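Local coordinates for tRNA (uracil(54)-C(5))-methyltransferase (Pyrococcus abyssi, PDB 2JJQ), which catalyses the S-adenosyl-L-methionine-dependent methylation of uridine 54 in tRNA at C5, giving 5-methyluridine, at residues A[110-115]-A[391-396]; A[178-183]-A[189-194]; A[215-220]-A[247-252]. One frame throughout, in Å; residues are numbered along the deposited sequence.

Contact 1: residues A[110-115]-A[391-396]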
loop_
_atom_site.group_PDB
_atom_site.type_symbol
_atom_site.label_atom_id
_atom_site.label_comp_id
_atom_site.label_asym_id
_atom_site.label_seq_id
_atom_site.Cartn_x
_atom_site.Cartn_y
_atom_site.Cartn_z
ATOM N N ARG A 110 21.478 0.636 -7.262
ATOM C CA ARG A 110 22.294 -0.186 -6.309
ATOM C C ARG A 110 21.857 -1.645 -6.227
ATOM O O ARG A 110 22.686 -2.575 -6.280
ATOM C CB ARG A 110 22.194 0.355 -4.853
ATOM C CG ARG A 110 22.687 1.810 -4.623
ATOM C CD ARG A 110 23.062 2.142 -3.169
ATOM N NE ARG A 110 21.921 2.397 -2.288
ATOM C CZ ARG A 110 21.386 3.601 -2.092
ATOM N NH1 ARG A 110 21.882 4.654 -2.753
ATOM N NH2 ARG A 110 20.365 3.767 -1.224
ATOM N N ILE A 111 20.547 -1.862 -6.092
ATOM C CA ILE A 111 19.995 -3.203 -5.941
ATOM C C ILE A 111 19.969 -4.032 -7.234
ATOM O O ILE A 111 20.328 -5.210 -7.233
ATOM C CB ILE A 111 18.573 -3.093 -5.316
ATOM C CG1 ILE A 111 18.692 -2.559 -3.868
ATOM C CG2 ILE A 111 17.786 -4.456 -5.432
ATOM C CD1 ILE A 111 17.309 -2.099 -3.246
ATOM N N LEU A 112 19.526 -3.415 -8.320
ATOM C CA LEU A 112 19.317 -4.115 -9.579
ATOM C C LEU A 112 20.552 -4.090 -10.494
ATOM O O LEU A 112 20.632 -4.894 -11.396
ATOM C CB LEU A 112 18.245 -3.396 -10.349
ATOM C CG LEU A 112 16.774 -3.821 -10.190
ATOM C CD1 LEU A 112 16.524 -4.819 -9.132
ATOM C CD2 LEU A 112 15.817 -2.635 -10.171
ATOM N N GLY A 113 21.411 -3.083 -10.344
ATOM C CA GLY A 113 22.647 -3.035 -11.169
ATOM C C GLY A 113 22.636 -2.079 -12.334
ATOM O O GLY A 113 23.627 -1.976 -13.068
ATOM N N PHE A 114 21.549 -1.333 -12.520
ATOM C CA PHE A 114 21.447 -0.427 -13.701
ATOM C C PHE A 114 20.376 0.606 -13.455
ATOM O O PHE A 114 19.556 0.429 -12.556
ATOM C CB PHE A 114 21.128 -1.209 -14.962
ATOM C CG PHE A 114 19.929 -2.069 -14.840
ATOM C CD1 PHE A 114 20.038 -3.384 -14.431
ATOM C CD2 PHE A 114 18.676 -1.575 -15.163
ATOM C CE1 PHE A 114 18.925 -4.179 -14.307
ATOM C CE2 PHE A 114 17.542 -2.402 -15.039
ATOM C CZ PHE A 114 17.684 -3.688 -14.623
ATOM N N GLU A 115 20.402 1.677 -14.231
ATOM C CA GLU A 115 19.462 2.789 -14.095
ATOM C C GLU A 115 18.010 2.331 -14.393
ATOM O O GLU A 115 17.724 1.702 -15.441
ATOM C CB GLU A 115 19.869 3.879 -15.086
ATOM C CG GLU A 115 19.295 5.245 -14.785
ATOM C CD GLU A 115 20.041 5.920 -13.643
ATOM O OE1 GLU A 115 21.299 5.991 -13.721
ATOM O OE2 GLU A 115 19.375 6.383 -12.672
ATOM N N THR A 391 13.862 -8.991 -3.577
ATOM C CA THR A 391 13.205 -10.274 -3.900
ATOM C C THR A 391 13.007 -10.417 -5.405
ATOM O O THR A 391 13.237 -11.495 -5.955
ATOM C CB THR A 391 11.866 -10.474 -3.155
ATOM O OG1 THR A 391 10.879 -9.627 -3.745
ATOM C CG2 THR A 391 12.018 -10.004 -1.790
ATOM N N PHE A 392 12.601 -9.331 -6.071
ATOM C CA PHE A 392 12.528 -9.342 -7.529
ATOM C C PHE A 392 13.885 -9.763 -8.127
ATOM O O PHE A 392 13.966 -10.615 -9.016
ATOM C CB PHE A 392 12.186 -7.958 -8.057
ATOM C CG PHE A 392 12.388 -7.842 -9.527
ATOM C CD1 PHE A 392 11.514 -8.512 -10.408
ATOM C CD2 PHE A 392 13.444 -7.094 -10.052
ATOM C CE1 PHE A 392 11.714 -8.399 -11.805
ATOM C CE2 PHE A 392 13.645 -7.003 -11.391
ATOM C CZ PHE A 392 12.781 -7.639 -12.287
ATOM N N ALA A 393 14.952 -9.133 -7.650
ATOM C CA ALA A 393 16.297 -9.382 -8.202
ATOM C C ALA A 393 16.686 -10.845 -8.047
ATOM O O ALA A 393 17.287 -11.431 -8.957
ATOM C CB ALA A 393 17.343 -8.469 -7.521
ATOM N N ARG A 394 16.366 -11.398 -6.875
ATOM C CA ARG A 394 16.582 -12.809 -6.541
ATOM C C ARG A 394 15.846 -13.723 -7.494
ATOM O O ARG A 394 16.432 -14.651 -8.070
ATOM C CB ARG A 394 16.101 -13.084 -5.125
ATOM C CG ARG A 394 16.394 -14.566 -4.647
ATOM C CD ARG A 394 15.478 -14.992 -3.517
ATOM N NE ARG A 394 14.056 -15.050 -3.907
ATOM C CZ ARG A 394 13.046 -15.215 -3.039
ATOM N NH1 ARG A 394 13.308 -15.321 -1.726
ATOM N NH2 ARG A 394 11.777 -15.259 -3.474
ATOM N N ASP A 395 14.538 -13.480 -7.656
ATOM C CA ASP A 395 13.710 -14.351 -8.476
ATOM C C ASP A 395 14.118 -14.249 -9.951
ATOM O O ASP A 395 14.073 -15.238 -10.657
ATOM C CB ASP A 395 12.213 -13.971 -8.337
ATOM C CG ASP A 395 11.600 -14.374 -7.008
ATOM O OD1 ASP A 395 12.229 -15.148 -6.238
ATOM O OD2 ASP A 395 10.465 -13.880 -6.693
ATOM N N VAL A 396 14.499 -13.066 -10.428
ATOM C CA VAL A 396 14.778 -12.936 -11.859
ATOM C C VAL A 396 16.018 -13.790 -12.246
ATOM O O VAL A 396 16.051 -14.374 -13.331
ATOM C CB VAL A 396 14.849 -11.457 -12.340
ATOM C CG1 VAL A 396 15.314 -11.377 -13.820
ATOM C CG2 VAL A 396 13.482 -10.831 -12.259
#
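L112 sets its CD1 methyl against F392 and A393 in a small apolar contact that joins the C-terminal end of helix 97-112 to helix 389-398 of the methyltransferase domain. The methyl reaches the aromatic ring at its edge, close to the ring plane, with L112 CD1 3.9 Å from F392 CD2. It also rests on the methyl of the next residue, L112 CD1 lying 4.1 Å from A393 CB. The two backbones come nearest at L112 and A393, their CA atoms 6.2 Å apart, consistent with the small alanine side chain at this point. Within the two segments I111 offers only its carbonyl oxygen to A393, while its side chain lies on P389 and E390 at the start of helix 389-398. The phenylalanine ring gets its place from a first torsion that holds CG anti to the backbone N (chi1 168°), and V396, one turn on, sets CG2 over one face, toward the rim. With only 120 Å² buried in total, the segments touch lightly, through van der Waals contact. Directly after the leucine, G113 takes a positive phi (102°) and leaves the helix, which turns the chain toward strand 117-119. On the far helix, R394 binds OD1 of D395 side-on through NE and NH2, while the other carboxylate oxygen is held by Y384 and the backbone of L366. Beneath the contact lies the catalytic-domain sheet: F392 packs on I403 and I406 of strand 403-409, and both F392 and L112 rest on L420 of strand 419-424.

Contact 2: residues A[178-183]-A[189-194]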
loop_
_atom_site.group_PDB
_atom_site.type_symbol
_atom_site.label_atom_id
_atom_site.label_comp_id
_atom_site.label_asym_id
_atom_site.label_seq_id
_atom_site.Cartn_x
_atom_site.Cartn_y
_atom_site.Cartn_z
ATOM N N GLU A 178 -22.876 10.746 21.708
ATOM C CA GLU A 178 -23.399 9.429 22.010
ATOM C C GLU A 178 -22.621 8.788 23.159
ATOM O O GLU A 178 -22.886 7.639 23.502
ATOM C CB GLU A 178 -23.357 8.507 20.766
ATOM C CG GLU A 178 -24.260 8.979 19.621
ATOM C CD GLU A 178 -25.771 8.946 19.977
ATOM O OE1 GLU A 178 -26.185 8.166 20.873
ATOM O OE2 GLU A 178 -26.532 9.718 19.342
ATOM N N LYS A 179 -21.665 9.539 23.724
ATOM C CA LYS A 179 -20.851 9.097 24.884
ATOM C C LYS A 179 -20.271 7.713 24.609
ATOM O O LYS A 179 -20.512 6.723 25.326
ATOM C CB LYS A 179 -21.683 9.154 26.178
ATOM C CG LYS A 179 -22.178 10.583 26.490
ATOM C CD LYS A 179 -20.976 11.595 26.618
ATOM C CE LYS A 179 -21.452 13.038 26.898
ATOM N NZ LYS A 179 -20.498 14.091 26.416
ATOM N N ILE A 180 -19.528 7.631 23.509
ATOM C CA ILE A 180 -18.991 6.339 23.112
ATOM C C ILE A 180 -17.668 6.030 23.826
ATOM O O ILE A 180 -16.745 6.845 23.816
ATOM C CB ILE A 180 -18.747 6.312 21.587
ATOM C CG1 ILE A 180 -20.029 6.730 20.848
ATOM C CG2 ILE A 180 -18.228 4.943 21.173
ATOM C CD1 ILE A 180 -19.906 6.628 19.305
ATOM N N SER A 181 -17.572 4.830 24.373
ATOM C CA SER A 181 -16.374 4.348 25.062
ATOM C C SER A 181 -15.249 4.138 24.038
ATOM O O SER A 181 -15.468 3.553 22.993
ATOM C CB SER A 181 -16.723 3.041 25.822
ATOM O OG SER A 181 -15.765 2.014 25.696
ATOM N N VAL A 182 -14.072 4.687 24.299
ATOM C CA VAL A 182 -12.965 4.557 23.337
ATOM C C VAL A 182 -11.761 3.784 23.920
ATOM O O VAL A 182 -11.762 3.361 25.075
ATOM C CB VAL A 182 -12.517 5.912 22.731
ATOM C CG1 VAL A 182 -13.656 6.597 21.970
ATOM C CG2 VAL A 182 -11.900 6.837 23.822
ATOM N N TRP A 183 -10.759 3.545 23.088
ATOM C CA TRP A 183 -9.668 2.609 23.455
ATOM C C TRP A 183 -8.797 3.254 24.497
ATOM O O TRP A 183 -8.261 4.361 24.286
ATOM C CB TRP A 183 -8.819 2.350 22.224
ATOM C CG TRP A 183 -7.781 1.270 22.287
ATOM C CD1 TRP A 183 -7.494 0.429 23.319
ATOM C CD2 TRP A 183 -6.974 0.857 21.190
ATOM N NE1 TRP A 183 -6.473 -0.446 22.955
ATOM C CE2 TRP A 183 -6.168 -0.217 21.634
ATOM C CE3 TRP A 183 -6.841 1.304 19.873
ATOM C CZ2 TRP A 183 -5.243 -0.840 20.802
ATOM C CZ3 TRP A 183 -5.923 0.680 19.052
ATOM C CH2 TRP A 183 -5.144 -0.384 19.517
ATOM N N GLU A 189 -8.744 -1.615 27.093
ATOM C CA GLU A 189 -10.163 -1.674 27.320
ATOM C C GLU A 189 -10.812 -0.558 26.529
ATOM O O GLU A 189 -10.157 0.421 26.168
ATOM C CB GLU A 189 -10.446 -1.499 28.801
ATOM C CG GLU A 189 -9.905 -2.685 29.625
ATOM C CD GLU A 189 -10.051 -2.512 31.144
ATOM O OE1 GLU A 189 -10.486 -1.426 31.611
ATOM O OE2 GLU A 189 -9.712 -3.484 31.870
ATOM N N GLY A 190 -12.112 -0.683 26.298
ATOM C CA GLY A 190 -12.834 0.347 25.557
ATOM C C GLY A 190 -13.425 -0.212 24.274
ATOM O O GLY A 190 -12.891 -1.190 23.708
ATOM N N PHE A 191 -14.533 0.396 23.826
ATOM C CA PHE A 191 -15.357 -0.206 22.780
ATOM C C PHE A 191 -14.807 0.168 21.408
ATOM O O PHE A 191 -14.469 -0.711 20.624
ATOM C CB PHE A 191 -16.815 0.258 22.932
ATOM C CG PHE A 191 -17.717 -0.115 21.775
ATOM C CD1 PHE A 191 -18.013 -1.448 21.516
ATOM C CD2 PHE A 191 -18.300 0.888 20.989
ATOM C CE1 PHE A 191 -18.856 -1.787 20.464
ATOM C CE2 PHE A 191 -19.144 0.568 19.931
ATOM C CZ PHE A 191 -19.420 -0.749 19.664
ATOM N N LEU A 192 -14.703 1.459 21.127
ATOM C CA LEU A 192 -14.295 1.885 19.796
ATOM C C LEU A 192 -12.749 1.840 19.640
ATOM O O LEU A 192 -12.032 2.422 20.446
ATOM C CB LEU A 192 -14.870 3.301 19.534
ATOM C CG LEU A 192 -14.681 3.985 18.195
ATOM C CD1 LEU A 192 -15.116 3.027 17.060
ATOM C CD2 LEU A 192 -15.518 5.292 18.190
ATOM N N ARG A 193 -12.239 1.164 18.608
ATOM C CA ARG A 193 -10.773 1.008 18.445
ATOM C C ARG A 193 -10.210 1.795 17.236
ATOM O O ARG A 193 -9.227 2.523 17.387
ATOM C CB ARG A 193 -10.392 -0.472 18.352
ATOM C CG ARG A 193 -10.870 -1.320 19.541
ATOM C CD ARG A 193 -10.236 -0.762 20.851
ATOM N NE ARG A 193 -10.672 -1.394 22.101
ATOM C CZ ARG A 193 -10.007 -2.381 22.698
ATOM N NH1 ARG A 193 -8.929 -2.865 22.114
ATOM N NH2 ARG A 193 -10.442 -2.900 23.844
ATOM N N TYR A 194 -10.807 1.636 16.045
ATOM C CA TYR A 194 -10.312 2.298 14.835
ATOM C C TYR A 194 -11.458 2.872 14.027
ATOM O O TYR A 194 -12.561 2.280 14.001
ATOM C CB TYR A 194 -9.558 1.297 13.895
ATOM C CG TYR A 194 -8.231 0.813 14.442
ATOM C CD1 TYR A 194 -7.071 1.538 14.235
ATOM C CD2 TYR A 194 -8.157 -0.373 15.153
ATOM C CE1 TYR A 194 -5.868 1.111 14.755
ATOM C CE2 TYR A 194 -6.922 -0.835 15.687
ATOM C CZ TYR A 194 -5.787 -0.070 15.472
ATOM O OH TYR A 194 -4.571 -0.478 15.986
#
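W183 and R193 meet face to face, the guanidinium lying nearly flat on the indole with the planes 14° apart. R193 CD sits over the five-membered ring, 3.5 Å from W183 CG, and the guanidinium continues across it, a CH-pi and a cation-pi contact sharing one face. The arginine chain bends at chi2 (-60°) to fold back over the indole, and its NE and NH2 both grip the carbonyl oxygen of G190, with R193 NE to G190 O at 2.7 Å. NH2 comes in the carbonyl plane on a lone pair and NE from above that plane; together they probably limit the guanidinium's rotation and help hold it nearly parallel to the indole. At the other end of the indole, the edge of the six-membered ring points toward the face of Y194 in an offset edge-to-face pair, centroids 5.5 Å apart; the tyrosine hydroxyl is anchored by D239. The backbones meet in a single beta bridge between V182 and L192, with a nearly straight hydrogen bond from L192 N to S181 O (2.9 Å). A second bond, F191 N to S181 OG (2.8 Å), uses the serine side chain. R193 and Y194 both face V211 of strand 206-212, a classic beta bulge near the start of strand 192-199. G190 makes the close approach possible: its CA is 3.2 Å from V182 O, where a CB would collide, and its positive phi would jam one against the preceding carbonyl oxygen. Just before the serine, I180 CG2 packs on both L192 CD2 and the edge of the F191 ring. Helix 162-178 supplies L171 and I175 beneath L192 and F174 against I180, and I135 of strand 130-136 touches V182 and L192.

Contact 3: residues A[215-220]-A[247-252]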
loop_
_atom_site.group_PDB
_atom_site.type_symbol
_atom_site.label_atom_id
_atom_site.label_comp_id
_atom_site.label_asym_id
_atom_site.label_seq_id
_atom_site.Cartn_x
_atom_site.Cartn_y
_atom_site.Cartn_z
ATOM N N GLY A 215 -20.140 -5.156 21.695
ATOM C CA GLY A 215 -20.801 -3.961 22.151
ATOM C C GLY A 215 -21.924 -3.622 21.197
ATOM O O GLY A 215 -22.306 -4.431 20.358
ATOM N N ASN A 216 -22.421 -2.408 21.318
ATOM C CA ASN A 216 -23.526 -1.923 20.510
ATOM C C ASN A 216 -23.194 -0.527 20.002
ATOM O O ASN A 216 -23.130 0.438 20.766
ATOM C CB ASN A 216 -24.786 -1.904 21.404
ATOM C CG ASN A 216 -25.077 -3.283 22.037
ATOM O OD1 ASN A 216 -24.855 -3.508 23.248
ATOM N ND2 ASN A 216 -25.544 -4.217 21.213
ATOM N N LEU A 217 -22.958 -0.401 18.704
ATOM C CA LEU A 217 -22.591 0.889 18.164
ATOM C C LEU A 217 -23.872 1.731 18.028
ATOM O O LEU A 217 -24.834 1.284 17.386
ATOM C CB LEU A 217 -21.971 0.692 16.764
ATOM C CG LEU A 217 -21.409 1.973 16.150
ATOM C CD1 LEU A 217 -20.152 2.474 16.892
ATOM C CD2 LEU A 217 -21.133 1.766 14.631
ATOM N N PRO A 218 -23.893 2.920 18.641
ATOM C CA PRO A 218 -24.963 3.885 18.402
ATOM C C PRO A 218 -25.156 4.141 16.890
ATOM O O PRO A 218 -24.191 4.125 16.126
ATOM C CB PRO A 218 -24.446 5.148 19.078
ATOM C CG PRO A 218 -23.557 4.604 20.226
ATOM C CD PRO A 218 -22.862 3.444 19.558
ATOM N N ASP A 219 -26.405 4.366 16.474
ATOM C CA ASP A 219 -26.728 4.701 15.089
ATOM C C ASP A 219 -25.807 5.803 14.593
ATOM O O ASP A 219 -25.819 6.891 15.130
ATOM C CB ASP A 219 -28.176 5.164 15.032
ATOM C CG ASP A 219 -28.630 5.453 13.636
ATOM O OD1 ASP A 219 -27.830 5.330 12.682
ATOM O OD2 ASP A 219 -29.817 5.817 13.501
ATOM N N PRO A 220 -24.961 5.515 13.569
ATOM C CA PRO A 220 -24.008 6.507 13.091
ATOM C C PRO A 220 -24.574 7.407 11.981
ATOM O O PRO A 220 -23.984 8.382 11.632
ATOM C CB PRO A 220 -22.867 5.626 12.529
ATOM C CG PRO A 220 -23.573 4.394 12.031
ATOM C CD PRO A 220 -24.754 4.180 12.943
ATOM N N ARG A 247 -22.570 -4.595 10.582
ATOM C CA ARG A 247 -23.679 -3.851 9.940
ATOM C C ARG A 247 -23.067 -2.830 9.017
ATOM O O ARG A 247 -21.944 -2.362 9.276
ATOM C CB ARG A 247 -24.499 -3.126 11.047
ATOM C CG ARG A 247 -25.833 -2.494 10.507
ATOM C CD ARG A 247 -26.839 -2.397 11.691
ATOM N NE ARG A 247 -28.054 -1.693 11.246
ATOM C CZ ARG A 247 -29.073 -1.428 12.066
ATOM N NH1 ARG A 247 -29.006 -1.819 13.340
ATOM N NH2 ARG A 247 -30.131 -0.787 11.619
ATOM N N PHE A 248 -23.791 -2.501 7.948
ATOM C CA PHE A 248 -23.494 -1.320 7.161
ATOM C C PHE A 248 -24.775 -0.550 6.881
ATOM O O PHE A 248 -25.879 -1.129 6.917
ATOM C CB PHE A 248 -22.746 -1.727 5.840
ATOM C CG PHE A 248 -23.609 -2.495 4.830
ATOM C CD1 PHE A 248 -23.609 -3.895 4.806
ATOM C CD2 PHE A 248 -24.367 -1.814 3.907
ATOM C CE1 PHE A 248 -24.407 -4.606 3.865
ATOM C CE2 PHE A 248 -25.131 -2.502 2.933
ATOM C CZ PHE A 248 -25.141 -3.916 2.946
ATOM N N TRP A 249 -24.620 0.741 6.640
ATOM C CA TRP A 249 -25.657 1.683 6.279
ATOM C C TRP A 249 -25.197 2.301 4.950
ATOM O O TRP A 249 -23.984 2.585 4.754
ATOM C CB TRP A 249 -25.806 2.787 7.358
ATOM C CG TRP A 249 -26.254 2.305 8.729
ATOM C CD1 TRP A 249 -27.512 2.418 9.261
ATOM C CD2 TRP A 249 -25.430 1.720 9.770
ATOM N NE1 TRP A 249 -27.536 1.892 10.532
ATOM C CE2 TRP A 249 -26.270 1.474 10.877
ATOM C CE3 TRP A 249 -24.059 1.421 9.876
ATOM C CZ2 TRP A 249 -25.806 0.914 12.074
ATOM C CZ3 TRP A 249 -23.591 0.803 11.079
ATOM C CH2 TRP A 249 -24.470 0.577 12.159
ATOM N N GLY A 250 -26.118 2.475 4.019
ATOM C CA GLY A 250 -25.763 3.016 2.706
ATOM C C GLY A 250 -25.244 1.899 1.832
ATOM O O GLY A 250 -25.755 0.781 1.880
ATOM N N LYS A 251 -24.233 2.190 1.011
ATOM C CA LYS A 251 -23.800 1.231 0.002
ATOM C C LYS A 251 -23.007 0.079 0.604
ATOM O O LYS A 251 -22.189 0.276 1.518
ATOM C CB LYS A 251 -22.921 1.926 -1.054
ATOM C CG LYS A 251 -23.626 2.975 -1.871
ATOM C CD LYS A 251 -22.710 3.593 -2.929
ATOM C CE LYS A 251 -23.157 5.046 -3.247
ATOM N NZ LYS A 251 -23.142 5.403 -4.703
ATOM N N GLU A 252 -23.272 -1.127 0.126
ATOM C CA GLU A 252 -22.504 -2.257 0.600
ATOM C C GLU A 252 -21.031 -2.089 0.149
ATOM O O GLU A 252 -20.107 -2.484 0.851
ATOM C CB GLU A 252 -23.058 -3.549 0.043
ATOM C CG GLU A 252 -22.403 -4.770 0.623
ATOM C CD GLU A 252 -22.928 -6.044 0.036
ATOM O OE1 GLU A 252 -23.593 -5.989 -1.004
ATOM O OE2 GLU A 252 -22.624 -7.131 0.609
#
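L217 is the first residue of the loop 215-220 to meet W249, which projects from the edge strand 244-250. Its CD2 methyl approaches the outer end of the indole obliquely, L217 CD2 to W249 CH2 being 4.3 Å, and the leucine also packs on W231 of the neighbouring strand 228-233 and on F174 of helix 162-178. P218 turns the other way, toward F174 and E178 of that helix. At D219 the chain brings a carboxylate near the indole: CG anti to the backbone N (chi1 -177°) swings it toward the NE1 side, its plane about 15° from the ring plane. At 4.1 Å, D219 OD1 and W249 NE1 are too far apart for a hydrogen bond, and this oxygen accepts instead from the backbone N of T221. P220 makes the largest share of the contact from this side. Its pyrrolidine ring covers one face of the indole, with P220 CD 3.5 Å from W249 CZ2 and P220 CG 3.7 Å from W249 CE3. CD stands almost over the middle of the six-membered ring, 14° off the ring normal, in a CH-pi contact. The tryptophan is covered on its opposite face by the aliphatic part of R247, whose CG lies 3.7 Å above the indole plane, so the flat group is held between a proline and an arginine chain. I229 of strand 228-233 touches both P220 and W249, so the loop is packed on the last two strands of the sheet. Proline CH groups next to the amide nitrogen are somewhat electron-poor and the indole face is electron-rich, so the CH-pi contact probably gains a modest electrostatic component beyond dispersion, without any polar bond between the segments.

In the fold
Contacts 2 and 3 belong to the five-stranded sheet built from strands between 130 and 250 and lie side by side, their centres 15 Å apart. F191 joins them directly: its ring, packed against I180 in contact 2, continues onto the loop of contact 3, with F191 CE1 3.4 Å from G215 CA, and E178 CG meets P218 CB at 3.9 Å. Contact 1 sits on the opposite side of the chain's centre, 46 and 47 Å from the other two between centres. Of the three it is the one that approaches the predicted nucleophile, C387, whose side chain is about 9 Å from that of F392; the bound S-adenosyl-L-homocysteine is about 13 Å from F392. Contacts 2 and 3 lie away from the active site and the cofactor pocket.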